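Local coordinates for protein ABC sugar (Ribose) transporter, periplasmic substrate-binding subunit (Rhodobacter sphaeroides, PDB 3L49) that probably binds a sugar in the periplasm and hands it to the membrane components of an ABC transporter, at residues Q80-D84 with A85-L89; S177-T180 with D181-K185; A244-P248 with S249-K253. All blocks are in the same frame, centred on the assembly; numbering follows the deposited sequence.

Contact 1 of 3, residues Q80-D84 with A85-L89; sequences QKIND and AGIPL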
ATOM      1  N   GLN A  80       5.633 -11.897 -17.515  1.00 37.04           N
ATOM      2  CA  GLN A  80       5.548 -13.028 -18.436  1.00 35.84           C
ATOM      3  C   GLN A  80       6.922 -13.446 -18.974  1.00 34.20           C
ATOM      4  O   GLN A  80       7.223 -14.637 -19.047  1.00 31.79           O
ATOM      5  CB  GLN A  80       4.599 -12.687 -19.592  1.00 40.90           C
ATOM      6  CG  GLN A  80       4.456 -13.775 -20.654  1.00 43.88           C
ATOM      7  CD  GLN A  80       3.730 -14.997 -20.134  1.00 54.85           C
ATOM      8  OE1 GLN A  80       2.509 -14.982 -19.969  1.00 61.48           O
ATOM      9  NE2 GLN A  80       4.477 -16.067 -19.872  1.00 45.20           N
ATOM     10  N   LYS A  81       7.751 -12.464 -19.328  1.00 40.56           N
ATOM     11  CA  LYS A  81       9.111 -12.723 -19.818  1.00 38.49           C
ATOM     12  C   LYS A  81      10.076 -13.271 -18.753  1.00 41.53           C
ATOM     13  O   LYS A  81      11.004 -14.014 -19.100  1.00 42.01           O
ATOM     14  CB  LYS A  81       9.691 -11.495 -20.524  1.00 41.18           C
ATOM     15  CG  LYS A  81       9.232 -11.352 -21.978  1.00 51.02           C
ATOM     16  CD  LYS A  81       9.233  -9.897 -22.433  1.00 58.80           C
ATOM     17  CE  LYS A  81       8.529  -9.732 -23.780  1.00 63.68           C
ATOM     18  NZ  LYS A  81       7.905  -8.378 -23.937  1.00 50.73           N
ATOM     19  N   ILE A  82       9.856 -12.924 -17.478  1.00 32.78           N
ATOM     20  CA  ILE A  82      10.584 -13.571 -16.365  1.00 28.97           C
ATOM     21  C   ILE A  82      10.239 -15.068 -16.304  1.00 31.69           C
ATOM     22  O   ILE A  82      11.126 -15.916 -16.111  1.00 36.56           O
ATOM     23  CB  ILE A  82      10.319 -12.898 -14.987  1.00 14.34           C
ATOM     24  CG1 ILE A  82      10.698 -11.419 -15.023  1.00 16.52           C
ATOM     25  CG2 ILE A  82      11.124 -13.591 -13.867  1.00 23.72           C
ATOM     26  CD1 ILE A  82      10.029 -10.566 -13.952  1.00 23.87           C
ATOM     27  N   ASN A  83       8.955 -15.380 -16.491  1.00 34.95           N
ATOM     28  CA  ASN A  83       8.492 -16.767 -16.554  1.00 37.85           C
ATOM     29  C   ASN A  83       9.079 -17.478 -17.772  1.00 43.57           C
ATOM     30  O   ASN A  83       9.483 -18.643 -17.675  1.00 42.62           O
ATOM     31  CB  ASN A  83       6.955 -16.854 -16.585  1.00 43.27           C
ATOM     32  CG  ASN A  83       6.288 -16.242 -15.349  1.00 45.54           C
ATOM     33  OD1 ASN A  83       5.136 -15.809 -15.413  1.00 53.89           O
ATOM     34  ND2 ASN A  83       6.997 -16.219 -14.226  1.00 36.55           N
ATOM     35  N   ASP A  84       9.136 -16.760 -18.900  1.00 43.71           N
ATOM     36  CA  ASP A  84       9.747 -17.246 -20.144  1.00 46.33           C
ATOM     37  C   ASP A  84      11.221 -17.573 -19.963  1.00 44.09           C
ATOM     38  O   ASP A  84      11.706 -18.577 -20.479  1.00 51.27           O
ATOM     39  CB  ASP A  84       9.593 -16.220 -21.277  1.00 47.43           C
ATOM     40  CG  ASP A  84       8.147 -16.034 -21.721  1.00 55.60           C
ATOM     41  OD1 ASP A  84       7.903 -15.174 -22.602  1.00 52.57           O
ATOM     42  OD2 ASP A  84       7.252 -16.735 -21.192  1.00 50.66           O
ATOM     43  N   ALA A  85      11.922 -16.731 -19.209  1.00 44.05           N
ATOM     44  CA  ALA A  85      13.339 -16.940 -18.914  1.00 40.75           C
ATOM     45  C   ALA A  85      13.586 -18.087 -17.928  1.00 41.41           C
ATOM     46  O   ALA A  85      14.728 -18.511 -17.736  1.00 46.57           O
ATOM     47  CB  ALA A  85      13.958 -15.655 -18.404  1.00 39.83           C
ATOM     48  N   GLY A  86      12.513 -18.587 -17.316  1.00 43.83           N
ATOM     49  CA  GLY A  86      12.595 -19.688 -16.354  1.00 42.31           C
ATOM     50  C   GLY A  86      13.138 -19.273 -14.994  1.00 41.17           C
ATOM     51  O   GLY A  86      13.755 -20.080 -14.292  1.00 43.07           O
ATOM     52  N   ILE A  87      12.914 -18.012 -14.624  1.00 35.21           N
ATOM     53  CA  ILE A  87      13.382 -17.480 -13.350  1.00 32.05           C
ATOM     54  C   ILE A  87      12.195 -17.412 -12.391  1.00 35.24           C
ATOM     55  O   ILE A  87      11.168 -16.822 -12.731  1.00 42.59           O
ATOM     56  CB  ILE A  87      14.030 -16.070 -13.512  1.00 37.58           C
ATOM     57  CG1 ILE A  87      15.193 -16.105 -14.512  1.00 36.80           C
ATOM     58  CG2 ILE A  87      14.506 -15.513 -12.162  1.00 20.44           C
ATOM     59  CD1 ILE A  87      15.544 -14.735 -15.098  1.00 23.23           C
ATOM     60  N   PRO A  88      12.329 -18.032 -11.199  1.00 41.06           N
ATOM     61  CA  PRO A  88      11.288 -18.025 -10.168  1.00 32.38           C
ATOM     62  C   PRO A  88      10.908 -16.608  -9.733  1.00 31.02           C
ATOM     63  O   PRO A  88      11.780 -15.794  -9.416  1.00 29.76           O
ATOM     64  CB  PRO A  88      11.941 -18.785  -9.014  1.00 33.52           C
ATOM     65  CG  PRO A  88      12.971 -19.628  -9.648  1.00 33.18           C
ATOM     66  CD  PRO A  88      13.505 -18.812 -10.770  1.00 34.16           C
ATOM     67  N   LEU A  89       9.611 -16.318  -9.749  1.00 22.40           N
ATOM     68  CA  LEU A  89       9.115 -14.985  -9.429  1.00 24.39           C
ATOM     69  C   LEU A  89       8.303 -14.957  -8.124  1.00 29.15           C
ATOM     70  O   LEU A  89       7.406 -15.766  -7.903  1.00 33.69           O
ATOM     71  CB  LEU A  89       8.312 -14.407 -10.609  1.00 21.94           C
ATOM     72  CG  LEU A  89       7.658 -13.023 -10.514  1.00 16.79           C
ATOM     73  CD1 LEU A  89       8.644 -11.911 -10.121  1.00 17.75           C
ATOM     74  CD2 LEU A  89       6.951 -12.684 -11.819  1.00 23.50           C
TER
HETATM   75  O   HOH W   1       8.728 -17.638 -13.014  1.00 33.23           O

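Contact 2 of 3, residues S177-T180 with D181-K185; sequences SNVT and DMLTK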
ATOM      1  N   SER A 177      -4.078  20.395  -0.839  1.00 21.88           N
ATOM      2  CA  SER A 177      -4.686  21.330  -1.799  1.00 22.27           C
ATOM      3  C   SER A 177      -6.047  20.873  -2.284  1.00 27.18           C
ATOM      4  O   SER A 177      -6.958  21.691  -2.437  1.00 33.69           O
ATOM      5  CB  SER A 177      -3.773  21.552  -3.003  1.00 23.03           C
ATOM      6  OG  SER A 177      -2.481  21.962  -2.585  1.00 43.94           O
ATOM      7  N   ASN A 178      -6.178  19.571  -2.529  1.00 29.24           N
ATOM      8  CA  ASN A 178      -7.457  18.981  -2.928  1.00 22.97           C
ATOM      9  C   ASN A 178      -8.529  19.083  -1.843  1.00 27.46           C
ATOM     10  O   ASN A 178      -9.692  19.393  -2.136  1.00 18.81           O
ATOM     11  CB  ASN A 178      -7.267  17.529  -3.339  1.00 22.57           C
ATOM     12  CG  ASN A 178      -6.576  17.388  -4.672  1.00 25.27           C
ATOM     13  OD1 ASN A 178      -6.823  18.154  -5.600  1.00 46.33           O
ATOM     14  ND2 ASN A 178      -5.701  16.395  -4.778  1.00 37.32           N
ATOM     15  N   VAL A 179      -8.124  18.841  -0.597  1.00 21.51           N
ATOM     16  CA  VAL A 179      -9.045  18.895   0.540  1.00 32.59           C
ATOM     17  C   VAL A 179      -9.529  20.332   0.768  1.00 33.55           C
ATOM     18  O   VAL A 179     -10.716  20.561   0.992  1.00 32.22           O
ATOM     19  CB  VAL A 179      -8.409  18.264   1.820  1.00 28.51           C
ATOM     20  CG1 VAL A 179      -9.284  18.472   3.045  1.00 20.24           C
ATOM     21  CG2 VAL A 179      -8.205  16.781   1.615  1.00 21.22           C
ATOM     22  N   THR A 180      -8.599  21.284   0.666  1.00 38.81           N
ATOM     23  CA  THR A 180      -8.894  22.716   0.753  1.00 34.50           C
ATOM     24  C   THR A 180      -9.927  23.154  -0.303  1.00 35.06           C
ATOM     25  O   THR A 180     -10.867  23.886   0.018  1.00 36.31           O
ATOM     26  CB  THR A 180      -7.599  23.564   0.627  1.00 37.17           C
ATOM     27  OG1 THR A 180      -6.585  23.039   1.498  1.00 25.60           O
ATOM     28  CG2 THR A 180      -7.870  25.024   0.985  1.00 23.17           C
ATOM     29  N   ASP A 181      -9.752  22.688  -1.542  1.00 34.11           N
ATOM     30  CA  ASP A 181     -10.712  22.917  -2.627  1.00 41.21           C
ATOM     31  C   ASP A 181     -12.095  22.409  -2.248  1.00 38.23           C
ATOM     32  O   ASP A 181     -13.094  23.095  -2.439  1.00 38.79           O
ATOM     33  CB  ASP A 181     -10.267  22.203  -3.913  1.00 46.80           C
ATOM     34  CG  ASP A 181      -9.036  22.830  -4.554  1.00 67.19           C
ATOM     35  OD1 ASP A 181      -8.564  23.887  -4.070  1.00 78.95           O
ATOM     36  OD2 ASP A 181      -8.535  22.252  -5.549  1.00 58.94           O
ATOM     37  N   MET A 182     -12.127  21.208  -1.679  1.00 43.24           N
ATOM     38  CA  MET A 182     -13.366  20.503  -1.393  1.00 41.64           C
ATOM     39  C   MET A 182     -14.096  21.077  -0.183  1.00 37.22           C
ATOM     40  O   MET A 182     -15.327  21.044  -0.128  1.00 37.52           O
ATOM     41  CB  MET A 182     -13.074  19.008  -1.223  1.00 45.52           C
ATOM     42  CG  MET A 182     -14.082  18.078  -1.900  1.00 52.81           C
ATOM     43  SD  MET A 182     -14.480  18.367  -3.648  1.00 50.89           S
ATOM     44  CE  MET A 182     -12.875  18.295  -4.433  1.00 53.27           C
ATOM     45  N   LEU A 183     -13.336  21.614   0.771  1.00 37.51           N
ATOM     46  CA  LEU A 183     -13.906  22.320   1.928  1.00 43.19           C
ATOM     47  C   LEU A 183     -14.500  23.672   1.528  1.00 48.89           C
ATOM     48  O   LEU A 183     -15.446  24.149   2.157  1.00 51.22           O
ATOM     49  CB  LEU A 183     -12.848  22.536   3.012  1.00 41.09           C
ATOM     50  CG  LEU A 183     -12.362  21.325   3.817  1.00 48.14           C
ATOM     51  CD1 LEU A 183     -11.020  21.614   4.483  1.00 31.37           C
ATOM     52  CD2 LEU A 183     -13.398  20.891   4.848  1.00 50.32           C
ATOM     53  N   THR A 184     -13.919  24.285   0.496  1.00 49.12           N
ATOM     54  CA  THR A 184     -14.444  25.520  -0.087  1.00 53.91           C
ATOM     55  C   THR A 184     -15.759  25.218  -0.795  1.00 52.88           C
ATOM     56  O   THR A 184     -16.748  25.940  -0.609  1.00 50.92           O
ATOM     57  CB  THR A 184     -13.422  26.181  -1.061  1.00 52.58           C
ATOM     58  OG1 THR A 184     -12.338  26.735  -0.309  1.00 53.77           O
ATOM     59  CG2 THR A 184     -14.064  27.297  -1.888  1.00 49.70           C
ATOM     60  N   LYS A 185     -15.763  24.135  -1.574  1.00 49.35           N
ATOM     61  CA  LYS A 185     -16.950  23.694  -2.307  1.00 51.65           C
ATOM     62  C   LYS A 185     -18.069  23.243  -1.359  1.00 49.81           C
ATOM     63  O   LYS A 185     -19.238  23.523  -1.611  1.00 53.82           O
ATOM     64  CB  LYS A 185     -16.600  22.589  -3.321  1.00 45.70           C
ATOM     65  CG  LYS A 185     -17.695  22.334  -4.362  1.00 52.76           C
ATOM     66  CD  LYS A 185     -17.437  21.090  -5.223  1.00 60.36           C
ATOM     67  CE  LYS A 185     -16.869  21.422  -6.603  1.00 64.18           C
ATOM     68  NZ  LYS A 185     -15.394  21.649  -6.588  1.00 71.44           N
TER

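Contact 3 of 3, residues A244-P248 with S249-K253; sequences AAQQP and SEIGK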
ATOM      1  N   ALA A 244      -4.813   1.439   9.417  1.00 31.07           N
ATOM      2  CA  ALA A 244      -4.458   0.028   9.386  1.00 26.25           C
ATOM      3  C   ALA A 244      -2.936  -0.101   9.372  1.00 25.60           C
ATOM      4  O   ALA A 244      -2.299   0.068   8.331  1.00 26.25           O
ATOM      5  CB  ALA A 244      -5.074  -0.647   8.176  1.00 20.06           C
ATOM      6  N   ALA A 245      -2.354  -0.389  10.533  1.00 26.36           N
ATOM      7  CA  ALA A 245      -0.901  -0.440  10.660  1.00 16.97           C
ATOM      8  C   ALA A 245      -0.308  -1.780  10.243  1.00 32.27           C
ATOM      9  O   ALA A 245      -0.529  -2.793  10.907  1.00 36.01           O
ATOM     10  CB  ALA A 245      -0.491  -0.103  12.062  1.00 23.71           C
ATOM     11  N   GLN A 246       0.472  -1.762   9.159  1.00 27.15           N
ATOM     12  CA  GLN A 246       1.087  -2.958   8.589  1.00 23.72           C
ATOM     13  C   GLN A 246       2.511  -3.180   9.088  1.00 27.16           C
ATOM     14  O   GLN A 246       3.080  -2.328   9.756  1.00 24.36           O
ATOM     15  CB  GLN A 246       1.143  -2.837   7.070  1.00 23.26           C
ATOM     16  CG  GLN A 246      -0.191  -2.744   6.358  1.00 24.64           C
ATOM     17  CD  GLN A 246       0.005  -2.746   4.867  1.00 25.81           C
ATOM     18  OE1 GLN A 246      -0.015  -3.797   4.229  1.00 30.03           O
ATOM     19  NE2 GLN A 246       0.258  -1.571   4.303  1.00 25.27           N
ATOM     20  N   GLN A 247       3.097  -4.322   8.730  1.00 29.08           N
ATOM     21  CA  GLN A 247       4.498  -4.603   9.053  1.00 30.92           C
ATOM     22  C   GLN A 247       5.367  -4.825   7.802  1.00 24.95           C
ATOM     23  O   GLN A 247       5.682  -5.980   7.478  1.00 22.94           O
ATOM     24  CB  GLN A 247       4.589  -5.819   9.979  1.00 30.67           C
ATOM     25  CG  GLN A 247       3.869  -5.666  11.311  1.00 36.84           C
ATOM     26  CD  GLN A 247       3.489  -6.998  11.928  1.00 41.91           C
ATOM     27  OE1 GLN A 247       4.140  -8.017  11.695  1.00 44.20           O
ATOM     28  NE2 GLN A 247       2.434  -6.994  12.733  1.00 40.17           N
ATOM     29  N   PRO A 248       5.743  -3.732   7.086  1.00 25.53           N
ATOM     30  CA  PRO A 248       6.572  -3.864   5.874  1.00 20.96           C
ATOM     31  C   PRO A 248       7.905  -4.583   6.087  1.00 21.30           C
ATOM     32  O   PRO A 248       8.312  -5.366   5.228  1.00 20.24           O
ATOM     33  CB  PRO A 248       6.804  -2.412   5.439  1.00 23.14           C
ATOM     34  CG  PRO A 248       6.483  -1.586   6.632  1.00 31.33           C
ATOM     35  CD  PRO A 248       5.382  -2.321   7.313  1.00 26.82           C
ATOM     36  N   SER A 249       8.557  -4.337   7.222  1.00 16.82           N
ATOM     37  CA  SER A 249       9.783  -5.051   7.575  1.00 24.57           C
ATOM     38  C   SER A 249       9.575  -6.561   7.713  1.00 30.65           C
ATOM     39  O   SER A 249      10.456  -7.345   7.337  1.00 31.95           O
ATOM     40  CB  SER A 249      10.417  -4.473   8.838  1.00 27.21           C
ATOM     41  OG  SER A 249      10.981  -3.204   8.566  1.00 29.05           O
ATOM     42  N   GLU A 250       8.413  -6.966   8.226  1.00 29.87           N
ATOM     43  CA  GLU A 250       8.068  -8.388   8.265  1.00 29.24           C
ATOM     44  C   GLU A 250       7.776  -8.962   6.896  1.00 26.98           C
ATOM     45  O   GLU A 250       8.255 -10.051   6.578  1.00 25.27           O
ATOM     46  CB  GLU A 250       6.892  -8.664   9.191  1.00 37.15           C
ATOM     47  CG  GLU A 250       7.321  -9.013  10.582  1.00 46.35           C
ATOM     48  CD  GLU A 250       8.065 -10.335  10.683  1.00 45.97           C
ATOM     49  OE1 GLU A 250       9.154 -10.347  11.304  1.00 52.62           O
ATOM     50  OE2 GLU A 250       7.564 -11.357  10.159  1.00 38.87           O
ATOM     51  N   ILE A 251       6.992  -8.222   6.105  1.00 21.06           N
ATOM     52  CA  ILE A 251       6.630  -8.612   4.738  1.00 25.84           C
ATOM     53  C   ILE A 251       7.881  -8.891   3.886  1.00 26.36           C
ATOM     54  O   ILE A 251       7.979  -9.947   3.261  1.00 27.21           O
ATOM     55  CB  ILE A 251       5.679  -7.557   4.082  1.00 21.58           C
ATOM     56  CG1 ILE A 251       4.238  -7.778   4.554  1.00 20.41           C
ATOM     57  CG2 ILE A 251       5.720  -7.628   2.577  1.00 20.58           C
ATOM     58  CD1 ILE A 251       3.424  -6.491   4.770  1.00 25.12           C
ATOM     59  N   GLY A 252       8.843  -7.967   3.902  1.00 23.92           N
ATOM     60  CA  GLY A 252      10.083  -8.133   3.159  1.00 22.40           C
ATOM     61  C   GLY A 252      10.873  -9.356   3.588  1.00 23.08           C
ATOM     62  O   GLY A 252      11.340 -10.126   2.745  1.00 28.36           O
ATOM     63  N   LYS A 253      10.995  -9.529   4.904  1.00 28.67           N
ATOM     64  CA  LYS A 253      11.672 -10.673   5.518  1.00 25.56           C
ATOM     65  C   LYS A 253      11.048 -11.999   5.106  1.00 33.91           C
ATOM     66  O   LYS A 253      11.761 -12.943   4.776  1.00 32.99           O
ATOM     67  CB  LYS A 253      11.609 -10.564   7.033  1.00 27.34           C
ATOM     68  CG  LYS A 253      12.869 -11.011   7.718  1.00 29.51           C
ATOM     69  CD  LYS A 253      12.644 -11.292   9.188  1.00 49.82           C
ATOM     70  CE  LYS A 253      13.943 -11.131   9.969  1.00 58.56           C
ATOM     71  NZ  LYS A 253      14.269 -12.341  10.768  1.00 41.06           N
TER

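Contact 1 of 3, residues Q80-D84 with A85-L89
A Schellman motif closes helix 72-84, pairing I82 with I87 and N83 with G86 as the chain turns toward strand 89-92. Its two characteristic backbone bonds run back into the last turn: I87 N donates to I82 O over 3.1 Å, almost straight at 166°, and G86 N donates to N83 O, also over 3.1 Å, from well above the carbonyl plane. G86 makes the reversal with a phi of +75°, which a residue without a side chain adopts at little cost. One step earlier A85 N still bonds K81 O in ordinary helical fashion.

The motif carries its usual apolar partner pair. I82 and I87 cross at about a right angle, and I82 CG2 rests 3.8 Å from I87 CB. With CG2 anti to the backbone N (CG1 at chi1 -58°), that methyl faces the returning chain, while CD1 extends to L89 CD1 at 4.3 Å. Branched aliphatics suit both places because the turn lies against I65 of strand 64-68, and I54 and I58 of helix 47-60 cover I82.

Polar residues occupy the outer side. Q80 and D84, four residues apart, join through Q80 NE2 and D84 OD2 at 3.1 Å; the amide meets the carboxylate on its syn side, though tilted out of its plane. An asparagine suits position 83 because it can serve two ways: OD1 is hydrogen-bonded to H98 ND1, and ND2 makes a weak bond to a water that in turn donates to I87 O across 2.6 Å.

Contact 2 of 3, residues S177-T180 with D181-K185
T180 and T184, V179 and L183, and S177 and D181 meet one turn apart along helix 171-185. Backbone bonds come first. D181 N donates to S177 O, M182 N to N178 O and L183 N to V179 O, the last being the shortest at 2.8 Å; T184 N follows with T180 O at 3.1 Å.

Side-chain hydroxyls add a second kind of bond. T184 OG1 gives its hydrogen to T180 O over 3.2 Å, so that one carbonyl oxygen is gripped twice by the same residue, with OG1 and N arriving from opposite faces of the carbonyl plane. The torsion makes this possible: OG1 lies beside the backbone N at chi1 -72°, facing back toward the preceding turn. T180 OG1 with Y176 O and S177 OG with Q173 O use the same hydroxyl-to-carbonyl bond, four residues back, a common way for serine and threonine to satisfy their hydroxyls on the surface of a helix.

The apolar contact is V179 with L183, on the side toward helix 200-212. The two lie side by side and point the same way, CG1 of the valine 3.9 Å from CD1 of the leucine.

Other side-chain carbons pack against backbone carbonyls. L183 CG sits 3.4 Å from V179 O, and M182, bent at chi2 and chi3, curls back until its CE is 4.1 Å from N178 O.

On the buried side, V179 and L183 meet A206, A209 and L210 of helix 200-212, while N178 and M182 reach F131 and L129 of strand 126-131, over which helix 171-185 passes as the beta-alpha-beta crossover between parallel strands 157-159 and 194-197.

Contact 3 of 3, residues A244-P248 with S249-K253
The side chains of Q247, the N-cap of helix 248-263, and E250 lie alongside each other; their amide and carboxylate planes are 70° apart and do not stack. The meeting is instead between an oxygen and a methylene: Q247 OE1 approaches E250 CG at 3.5 Å, and the CB atoms of the two residues lie 3.7 Å apart. In E250 the bend at chi2 turns the carboxylate off from the glutamine, leaving the methylenes to make the contact. An acid in the first turn of a helix is probably stabilised by the dipole there.

A third flat group, the amide of Q246, is held by both of its ends. OE1 is hydrogen-bonded to S105 OG, and NE2 to an unidentified bound molecule, probably from the crystallisation liquor; the methyl CD1 of I251 comes within 4.4 Å of OE1. Glutamine suits this place because one group offers both an acceptor and a donor.

In the backbone, the carbonyl of Q247 starts the helix. I251 N reaches Q247 O at 2.9 Å, and G252 N reaches P248 O at 3.0 Å with an N-H...O angle of 170°. Proline fits position 248 well, since the first turn asks for no N-H there and its ring already holds phi near the helical value. I251 covers the start: with CG1 beside the backbone N, its CD1 settles 3.6 Å from Q247 O.

P248 and S249 touch helix 18-33 at W19 and K22, whereas A244 and A245 still belong to strand 240-245. This passage from the strand of one lobe to a helix of the other is consistent with a hinge crossing beside the ligand cleft of a periplasmic binding protein.

All three contacts lie where a helix begins, runs or ends, and each differs with its place. Contact 1 ends a helix toward the outer end of one lobe, partly buried, and combines a backbone turn with an isoleucine pair. Contact 2, on the opposite side of the chain's centre with its own centre about 46 Å from that of contact 1, is mostly surface: hydroxyl-to-carbonyl bonds lie on or near the surface and a thin apolar strip faces inward. Contact 3 lies nearest the middle, about 10 Å from the chain's centre, and starts a helix; its Q246 amide reaches an unidentified bound molecule. No two contacts touch or share a helix or strand.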